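Local coordinates for nitrogenase molybdenum-iron protein alpha chain (Clostridium pasteurianum, PDB 4WES) that forms, with the beta chain, the molybdenum-iron component of nitrogenase, which reduces dinitrogen to ammonium on an iron-sulfur-molybdenum cluster, at residues A[253-263]-A[277-287]. Sequence-based numbering, arbitrary orientation.
Sequences DKADLNLVQCH and YGIPWIKCNFI. With ICS (iron-sulfur-molybdenum cluster with interstitial carbon), chain F.
With CG of Gln-261 opposite the backbone N (chi1 178°) and the chain bent at chi2 (64°), the side chain doubles back to set its amide against the side-chain carbonyl of Asn-285 and the backbone N-H of Phe-286. OE1 accepts from Phe-286 N at 2.9 Å, while NE2 gives an almost straight bond to Asn-285 OD1 at 3.1 Å. Both ends of the amide are used, which suits glutamine and fixes the flip of the group. Asn-285 OD1 also takes Ile-287 N in an Asx turn, the two donors arriving from opposite faces of its carbonyl plane.

Lys-283, bent at chi2 and chi4, curls its long chain so that NZ meets three backbone carbonyls: Gln-261 O at 2.7 Å, Val-260 O at 3.2 Å and its neighbour Cys-284 O at 2.7 Å. The ammonium thus serves the oxygens gathered where the strands end, just before Cys-262, whose SG binds an iron of the cofactor at 2.3 Å.

Between the strands runs a parallel ladder, Asn-258 N to Pro-280 O, then Ile-282 N to Asn-258 O and Val-260 N to Ile-282 O; at its end Val-260 O is shared by Cys-284 N and Lys-283 NZ, from opposite faces of its plane. Proline is tolerated at 280, at the ladder's edge: its O still accepts, and its CD rests against Asp-256 O. Leu-259 CD2 lies alongside Ile-282 CG1 at 3.7 Å on one face; the other, where Val-260 CG2 packs obliquely on Trp-281 CE3 at 3.5 Å, also carries polar Asn-258 and Lys-283. Farther back, Asp-253 CB sits over the centre of the Tyr-277 ring, a CH-pi contact.

This is a beta-alpha-beta unit: helix 263-277 links the two strands and packs on Val-260 and Trp-281, helix 289-303 lies against Leu-259 and Phe-286, and strand 281-283 is outermost within this chain in the parallel sheet ordered 235-239, 209-215, 257-260, 281-283.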
ATOM      1  N   ASP A 253     -10.755  48.635  -5.347  1.00 11.21           N
ATOM      2  CA  ASP A 253     -10.490  50.042  -5.572  1.00 11.79           C
ATOM      3  C   ASP A 253      -9.796  50.736  -4.393  1.00 11.59           C
ATOM      4  O   ASP A 253      -9.396  51.881  -4.522  1.00 13.62           O
ATOM      5  CB  ASP A 253     -11.778  50.790  -5.940  1.00 12.53           C
ATOM      6  CG  ASP A 253     -12.863  50.686  -4.865  1.00 13.55           C
ATOM      7  OD1 ASP A 253     -13.077  49.590  -4.306  1.00 13.98           O
ATOM      8  OD2 ASP A 253     -13.497  51.729  -4.583  1.00 17.48           O
ATOM      9  N   LYS A 254      -9.638  50.074  -3.264  1.00 11.12           N
ATOM     10  CA  LYS A 254      -9.043  50.660  -2.074  1.00 12.13           C
ATOM     11  C   LYS A 254      -7.539  50.402  -2.048  1.00 12.83           C
ATOM     12  O   LYS A 254      -6.990  49.794  -1.104  1.00 13.39           O
ATOM     13  CB  LYS A 254      -9.754  50.136  -0.831  1.00 13.30           C
ATOM     14  CG  LYS A 254     -11.243  50.437  -0.804  1.00 17.13           C
ATOM     15  CD  LYS A 254     -11.508  51.943  -0.708  1.00 23.31           C
ATOM     16  CE  LYS A 254     -12.901  52.291  -1.198  1.00 29.84           C
ATOM     17  NZ  LYS A 254     -13.902  51.581  -0.386  1.00 27.56           N
ATOM     18  N   ALA A 255      -6.862  50.869  -3.101  1.00 12.94           N
ATOM     19  CA  ALA A 255      -5.428  50.691  -3.242  1.00 12.54           C
ATOM     20  C   ALA A 255      -4.842  51.894  -3.922  1.00 12.13           C
ATOM     21  O   ALA A 255      -5.524  52.592  -4.663  1.00 14.81           O
ATOM     22  CB  ALA A 255      -5.074  49.437  -4.037  1.00 14.72           C
ATOM     23  N   ASP A 256      -3.549  52.108  -3.703  1.00 12.76           N
ATOM     24  CA  ASP A 256      -2.811  53.138  -4.426  1.00 14.54           C
ATOM     25  C   ASP A 256      -1.995  52.661  -5.612  1.00 12.55           C
ATOM     26  O   ASP A 256      -1.632  53.480  -6.442  1.00 15.13           O
ATOM     27  CB  ASP A 256      -1.890  53.883  -3.467  1.00 17.96           C
ATOM     28  CG  ASP A 256      -2.649  54.863  -2.621  1.00 22.89           C
ATOM     29  OD1 ASP A 256      -3.748  55.294  -3.038  1.00 22.72           O
ATOM     30  OD2 ASP A 256      -2.201  55.180  -1.538  1.00 22.93           O
ATOM     31  N   LEU A 257      -1.722  51.348  -5.697  1.00 11.99           N
ATOM     32  CA  LEU A 257      -0.933  50.856  -6.808  1.00 11.44           C
ATOM     33  C   LEU A 257      -1.338  49.437  -7.122  1.00 10.60           C
ATOM     34  O   LEU A 257      -1.385  48.590  -6.224  1.00 11.69           O
ATOM     35  CB  LEU A 257       0.576  50.911  -6.464  1.00 12.04           C
ATOM     36  CG  LEU A 257       1.559  50.515  -7.585  1.00 12.58           C
ATOM     37  CD1 LEU A 257       1.498  51.487  -8.758  1.00 14.57           C
ATOM     38  CD2 LEU A 257       2.951  50.456  -6.985  1.00 14.07           C
ATOM     39  N   ASN A 258      -1.613  49.189  -8.409  1.00 10.56           N
ATOM     40  CA  ASN A 258      -1.862  47.837  -8.907  1.00 10.49           C
ATOM     41  C   ASN A 258      -0.572  47.244  -9.479  1.00 11.00           C
ATOM     42  O   ASN A 258       0.156  47.912 -10.230  1.00 12.68           O
ATOM     43  CB  ASN A 258      -2.922  47.871 -10.014  1.00 10.68           C
ATOM     44  CG  ASN A 258      -4.336  47.898  -9.484  1.00 11.36           C
ATOM     45  OD1 ASN A 258      -4.625  47.240  -8.493  1.00 11.65           O
ATOM     46  ND2 ASN A 258      -5.240  48.540 -10.228  1.00 11.23           N
ATOM     47  N   LEU A 259      -0.305  45.997  -9.115  1.00 10.06           N
ATOM     48  CA  LEU A 259       0.860  45.261  -9.601  1.00 10.42           C
ATOM     49  C   LEU A 259       0.340  44.190 -10.571  1.00 10.06           C
ATOM     50  O   LEU A 259      -0.397  43.319 -10.158  1.00 14.26           O
ATOM     51  CB  LEU A 259       1.598  44.610  -8.455  1.00 10.08           C
ATOM     52  CG  LEU A 259       1.907  45.461  -7.226  1.00 12.99           C
ATOM     53  CD1 LEU A 259       2.613  44.638  -6.162  1.00 15.22           C
ATOM     54  CD2 LEU A 259       2.680  46.705  -7.548  1.00 13.74           C
ATOM     55  N   VAL A 260       0.787  44.189 -11.807  1.00  9.69           N
ATOM     56  CA  VAL A 260       0.280  43.254 -12.805  1.00  9.80           C
ATOM     57  C   VAL A 260       1.291  42.138 -13.031  1.00  9.08           C
ATOM     58  O   VAL A 260       2.338  42.353 -13.651  1.00 10.00           O
ATOM     59  CB  VAL A 260      -0.066  43.993 -14.108  1.00  9.94           C
ATOM     60  CG1 VAL A 260      -0.407  43.030 -15.228  1.00 10.11           C
ATOM     61  CG2 VAL A 260      -1.220  44.968 -13.885  1.00 10.36           C
ATOM     62  N   GLN A 261       0.983  40.952 -12.514  1.00  9.12           N
ATOM     63  CA  GLN A 261       1.842  39.780 -12.679  1.00  9.25           C
ATOM     64  C   GLN A 261       1.550  39.112 -14.038  1.00  8.88           C
ATOM     65  O   GLN A 261       2.403  39.118 -14.901  1.00 10.91           O
ATOM     66  CB  GLN A 261       1.665  38.799 -11.503  1.00  8.51           C
ATOM     67  CG  GLN A 261       2.491  37.512 -11.602  1.00  8.76           C
ATOM     68  CD  GLN A 261       3.965  37.759 -11.555  1.00  9.71           C
ATOM     69  OE1 GLN A 261       4.440  38.516 -10.700  1.00  9.98           O
ATOM     70  NE2 GLN A 261       4.709  37.091 -12.432  1.00  9.73           N
ATOM     71  N   CYS A 262       0.344  38.597 -14.208  1.00  8.87           N
ATOM     72  CA  CYS A 262      -0.074  38.091 -15.506  1.00  8.78           C
ATOM     73  C   CYS A 262      -0.698  39.223 -16.322  1.00  9.21           C
ATOM     74  O   CYS A 262      -1.851  39.621 -16.062  1.00  9.86           O
ATOM     75  CB  CYS A 262      -1.091  36.955 -15.378  1.00  8.23           C
ATOM     76  SG  CYS A 262      -1.635  36.465 -17.004  1.00  8.76           S
ATOM     77  N   HIS A 263       0.051  39.760 -17.283  1.00  8.71           N
ATOM     78  CA  HIS A 263      -0.504  40.816 -18.111  1.00  9.37           C
ATOM     79  C   HIS A 263      -1.724  40.362 -18.896  1.00  9.32           C
ATOM     80  O   HIS A 263      -2.749  41.057 -18.961  1.00  9.79           O
ATOM     81  CB  HIS A 263       0.567  41.369 -19.056  1.00 10.15           C
ATOM     82  CG  HIS A 263       0.040  42.366 -20.031  1.00  9.45           C
ATOM     83  ND1 HIS A 263      -0.295  42.039 -21.330  1.00 10.57           N
ATOM     84  CD2 HIS A 263      -0.232  43.692 -19.898  1.00 10.33           C
ATOM     85  CE1 HIS A 263      -0.745  43.125 -21.940  1.00 11.31           C
ATOM     86  NE2 HIS A 263      -0.732  44.144 -21.093  1.00 11.41           N
ATOM     87  N   TYR A 277     -10.833  54.951 -11.584  1.00 13.07           N
ATOM     88  CA  TYR A 277     -10.445  55.334 -10.217  1.00 13.34           C
ATOM     89  C   TYR A 277      -9.175  56.204 -10.132  1.00 12.91           C
ATOM     90  O   TYR A 277      -8.928  56.805  -9.091  1.00 14.96           O
ATOM     91  CB  TYR A 277     -10.284  54.080  -9.339  1.00 12.99           C
ATOM     92  CG  TYR A 277     -11.537  53.289  -9.207  1.00 13.49           C
ATOM     93  CD1 TYR A 277     -12.645  53.794  -8.509  1.00 14.65           C
ATOM     94  CD2 TYR A 277     -11.671  52.034  -9.795  1.00 13.12           C
ATOM     95  CE1 TYR A 277     -13.829  53.084  -8.408  1.00 14.61           C
ATOM     96  CE2 TYR A 277     -12.833  51.336  -9.680  1.00 12.95           C
ATOM     97  CZ  TYR A 277     -13.914  51.839  -8.989  1.00 13.89           C
ATOM     98  OH  TYR A 277     -15.068  51.109  -8.901  1.00 14.93           O
ATOM     99  N   GLY A 278      -8.367  56.203 -11.189  1.00 13.06           N
ATOM    100  CA  GLY A 278      -7.086  56.911 -11.158  1.00 13.75           C
ATOM    101  C   GLY A 278      -5.964  56.069 -10.595  1.00 12.78           C
ATOM    102  O   GLY A 278      -4.869  56.568 -10.409  1.00 14.21           O
ATOM    103  N   ILE A 279      -6.212  54.776 -10.331  1.00 12.17           N
ATOM    104  CA  ILE A 279      -5.193  53.924  -9.738  1.00 11.69           C
ATOM    105  C   ILE A 279      -4.202  53.481 -10.802  1.00 10.84           C
ATOM    106  O   ILE A 279      -4.593  52.812 -11.769  1.00 11.96           O
ATOM    107  CB  ILE A 279      -5.836  52.723  -9.044  1.00 11.34           C
ATOM    108  CG1 ILE A 279      -6.816  53.148  -7.938  1.00 13.67           C
ATOM    109  CG2 ILE A 279      -4.767  51.779  -8.500  1.00 12.59           C
ATOM    110  CD1 ILE A 279      -7.774  52.059  -7.515  1.00 13.35           C
ATOM    111  N   PRO A 280      -2.913  53.836 -10.640  1.00 11.79           N
ATOM    112  CA  PRO A 280      -1.898  53.423 -11.615  1.00 12.93           C
ATOM    113  C   PRO A 280      -1.559  51.964 -11.455  1.00 11.15           C
ATOM    114  O   PRO A 280      -1.819  51.349 -10.421  1.00 11.85           O
ATOM    115  CB  PRO A 280      -0.706  54.311 -11.262  1.00 14.64           C
ATOM    116  CG  PRO A 280      -0.872  54.597  -9.812  1.00 17.35           C
ATOM    117  CD  PRO A 280      -2.342  54.634  -9.543  1.00 13.36           C
ATOM    118  N   TRP A 281      -0.954  51.401 -12.493  1.00 12.06           N
ATOM    119  CA  TRP A 281      -0.439  50.039 -12.405  1.00 10.65           C
ATOM    120  C   TRP A 281       0.985  49.984 -12.911  1.00 11.20           C
ATOM    121  O   TRP A 281       1.390  50.793 -13.737  1.00 12.27           O
ATOM    122  CB  TRP A 281      -1.311  49.042 -13.137  1.00 11.71           C
ATOM    123  CG  TRP A 281      -1.506  49.179 -14.626  1.00 11.82           C
ATOM    124  CD1 TRP A 281      -2.441  49.948 -15.263  1.00 12.28           C
ATOM    125  CD2 TRP A 281      -0.776  48.502 -15.657  1.00 11.29           C
ATOM    126  NE1 TRP A 281      -2.376  49.745 -16.620  1.00 13.62           N
ATOM    127  CE2 TRP A 281      -1.357  48.864 -16.886  1.00 11.51           C
ATOM    128  CE3 TRP A 281       0.298  47.603 -15.655  1.00 12.23           C
ATOM    129  CZ2 TRP A 281      -0.882  48.385 -18.105  1.00 13.81           C
ATOM    130  CZ3 TRP A 281       0.748  47.124 -16.852  1.00 14.05           C
ATOM    131  CH2 TRP A 281       0.144  47.492 -18.050  1.00 14.37           C
ATOM    132  N   ILE A 282       1.748  49.023 -12.382  1.00 11.23           N
ATOM    133  CA  ILE A 282       3.049  48.697 -12.922  1.00 11.43           C
ATOM    134  C   ILE A 282       3.058  47.234 -13.247  1.00 10.30           C
ATOM    135  O   ILE A 282       2.437  46.408 -12.576  1.00 11.40           O
ATOM    136  CB  ILE A 282       4.230  49.010 -11.969  1.00 12.68           C
ATOM    137  CG1 ILE A 282       4.083  48.320 -10.606  1.00 13.29           C
ATOM    138  CG2 ILE A 282       4.418  50.490 -11.807  1.00 14.18           C
ATOM    139  CD1 ILE A 282       5.376  48.329  -9.818  1.00 15.35           C
ATOM    140  N   LYS A 283       3.770  46.879 -14.324  1.00 10.97           N
ATOM    141  CA  LYS A 283       4.086  45.469 -14.515  1.00 11.07           C
ATOM    142  C   LYS A 283       5.003  45.012 -13.417  1.00 11.41           C
ATOM    143  O   LYS A 283       5.939  45.697 -13.066  1.00 16.10           O
ATOM    144  CB  LYS A 283       4.739  45.271 -15.888  1.00 11.94           C
ATOM    145  CG  LYS A 283       4.954  43.799 -16.279  1.00 11.50           C
ATOM    146  CD  LYS A 283       3.630  43.105 -16.575  1.00 11.23           C
ATOM    147  CE  LYS A 283       3.765  41.599 -16.773  1.00 11.60           C
ATOM    148  NZ  LYS A 283       4.344  40.882 -15.606  1.00 10.98           N
ATOM    149  N   CYS A 284       4.699  43.873 -12.824  1.00 10.11           N
ATOM    150  CA  CYS A 284       5.564  43.268 -11.807  1.00 10.51           C
ATOM    151  C   CYS A 284       5.976  41.861 -12.258  1.00  9.74           C
ATOM    152  O   CYS A 284       5.363  41.266 -13.146  1.00 10.69           O
ATOM    153  CB  CYS A 284       4.866  43.152 -10.448  1.00 10.62           C
ATOM    154  SG  CYS A 284       3.429  42.048 -10.383  1.00 11.23           S
ATOM    155  N   ASN A 285       7.013  41.337 -11.621  1.00  9.68           N
ATOM    156  CA  ASN A 285       7.331  39.928 -11.792  1.00 10.15           C
ATOM    157  C   ASN A 285       7.955  39.418 -10.520  1.00  9.48           C
ATOM    158  O   ASN A 285       9.125  39.672 -10.230  1.00 10.81           O
ATOM    159  CB  ASN A 285       8.269  39.703 -12.972  1.00 10.14           C
ATOM    160  CG  ASN A 285       8.514  38.227 -13.177  1.00  9.45           C
ATOM    161  OD1 ASN A 285       7.779  37.410 -12.655  1.00  9.94           O
ATOM    162  ND2 ASN A 285       9.531  37.875 -13.957  1.00 10.21           N
ATOM    163  N   PHE A 286       7.169  38.648  -9.781  1.00  9.38           N
ATOM    164  CA  PHE A 286       7.623  38.063  -8.526  1.00  9.41           C
ATOM    165  C   PHE A 286       8.274  36.682  -8.714  1.00  9.73           C
ATOM    166  O   PHE A 286       8.476  35.971  -7.741  1.00 11.54           O
ATOM    167  CB  PHE A 286       6.477  37.971  -7.516  1.00 10.97           C
ATOM    168  CG  PHE A 286       6.075  39.294  -6.946  1.00 10.99           C
ATOM    169  CD1 PHE A 286       4.973  39.992  -7.433  1.00 11.98           C
ATOM    170  CD2 PHE A 286       6.781  39.834  -5.894  1.00 13.76           C
ATOM    171  CE1 PHE A 286       4.637  41.224  -6.883  1.00 13.07           C
ATOM    172  CE2 PHE A 286       6.417  41.050  -5.347  1.00 16.07           C
ATOM    173  CZ  PHE A 286       5.343  41.741  -5.848  1.00 13.78           C
ATOM    174  N   ILE A 287       8.649  36.327  -9.949  1.00  9.75           N
ATOM    175  CA  ILE A 287       9.335  35.064 -10.183  0.51  8.67           C
ATOM    176  C   ILE A 287      10.810  35.328 -10.525  1.00  9.20           C
ATOM    177  O   ILE A 287      11.134  36.141 -11.403  1.00 10.14           O
ATOM    178  CB  ILE A 287       8.616  34.286 -11.288  0.51  8.85           C
ATOM    179  CG1 ILE A 287       7.163  34.043 -10.871  0.51  8.03           C
ATOM    180  CG2 ILE A 287       9.307  32.964 -11.528  0.51  8.65           C
ATOM    181  CD1 ILE A 287       6.196  33.758 -11.990  0.51  9.51           C
TER
HETATM  182 FE1  ICS F 602      -2.025  34.232 -16.750  1.00  8.52          FE
HETATM  183 MO1  ICS F 602      -2.207  27.297 -17.276  1.00  7.47          MO
HETATM  184 FE2  ICS F 602      -3.375  32.173 -17.753  1.00  8.08          FE
HETATM  185 FE3  ICS F 602      -2.219  31.963 -15.352  1.00  8.15          FE
HETATM  186 FE4  ICS F 602      -0.729  32.110 -17.547  1.00  8.18          FE
HETATM  187 FE5  ICS F 602      -0.802  29.540 -17.774  1.00  7.79          FE
HETATM  188 FE6  ICS F 602      -3.429  29.601 -17.914  1.00  7.80          FE
HETATM  189 FE7  ICS F 602      -2.278  29.386 -15.603  1.00  7.73          FE
HETATM  190  CX  ICS F 602      -2.101  30.831 -17.007  1.00  8.35           C
HETATM  191  S1A ICS F 602      -1.953  33.481 -18.927  1.00  8.76           S
HETATM  192  S1B ICS F 602      -2.088  28.476 -19.293  1.00  7.90           S
HETATM  193  S2A ICS F 602      -3.936  33.374 -15.910  1.00  8.61           S
HETATM  194  S2B ICS F 602      -4.941  30.941 -18.744  1.00  8.23           S
HETATM  195  S3A ICS F 602       0.900  30.867 -18.430  1.00  8.42           S
HETATM  196  S3B ICS F 602      -4.116  28.280 -16.264  1.00  7.64           S
HETATM  197  S4A ICS F 602      -0.331  33.199 -15.567  1.00  8.70           S
HETATM  198  S4B ICS F 602      -0.448  28.196 -16.019  1.00  7.77           S
HETATM  199  S5A ICS F 602      -2.399  30.477 -13.692  1.00  8.36           S
HETATM  200  O   HOH W   1      -4.628  50.139 -12.479  1.00 12.46           O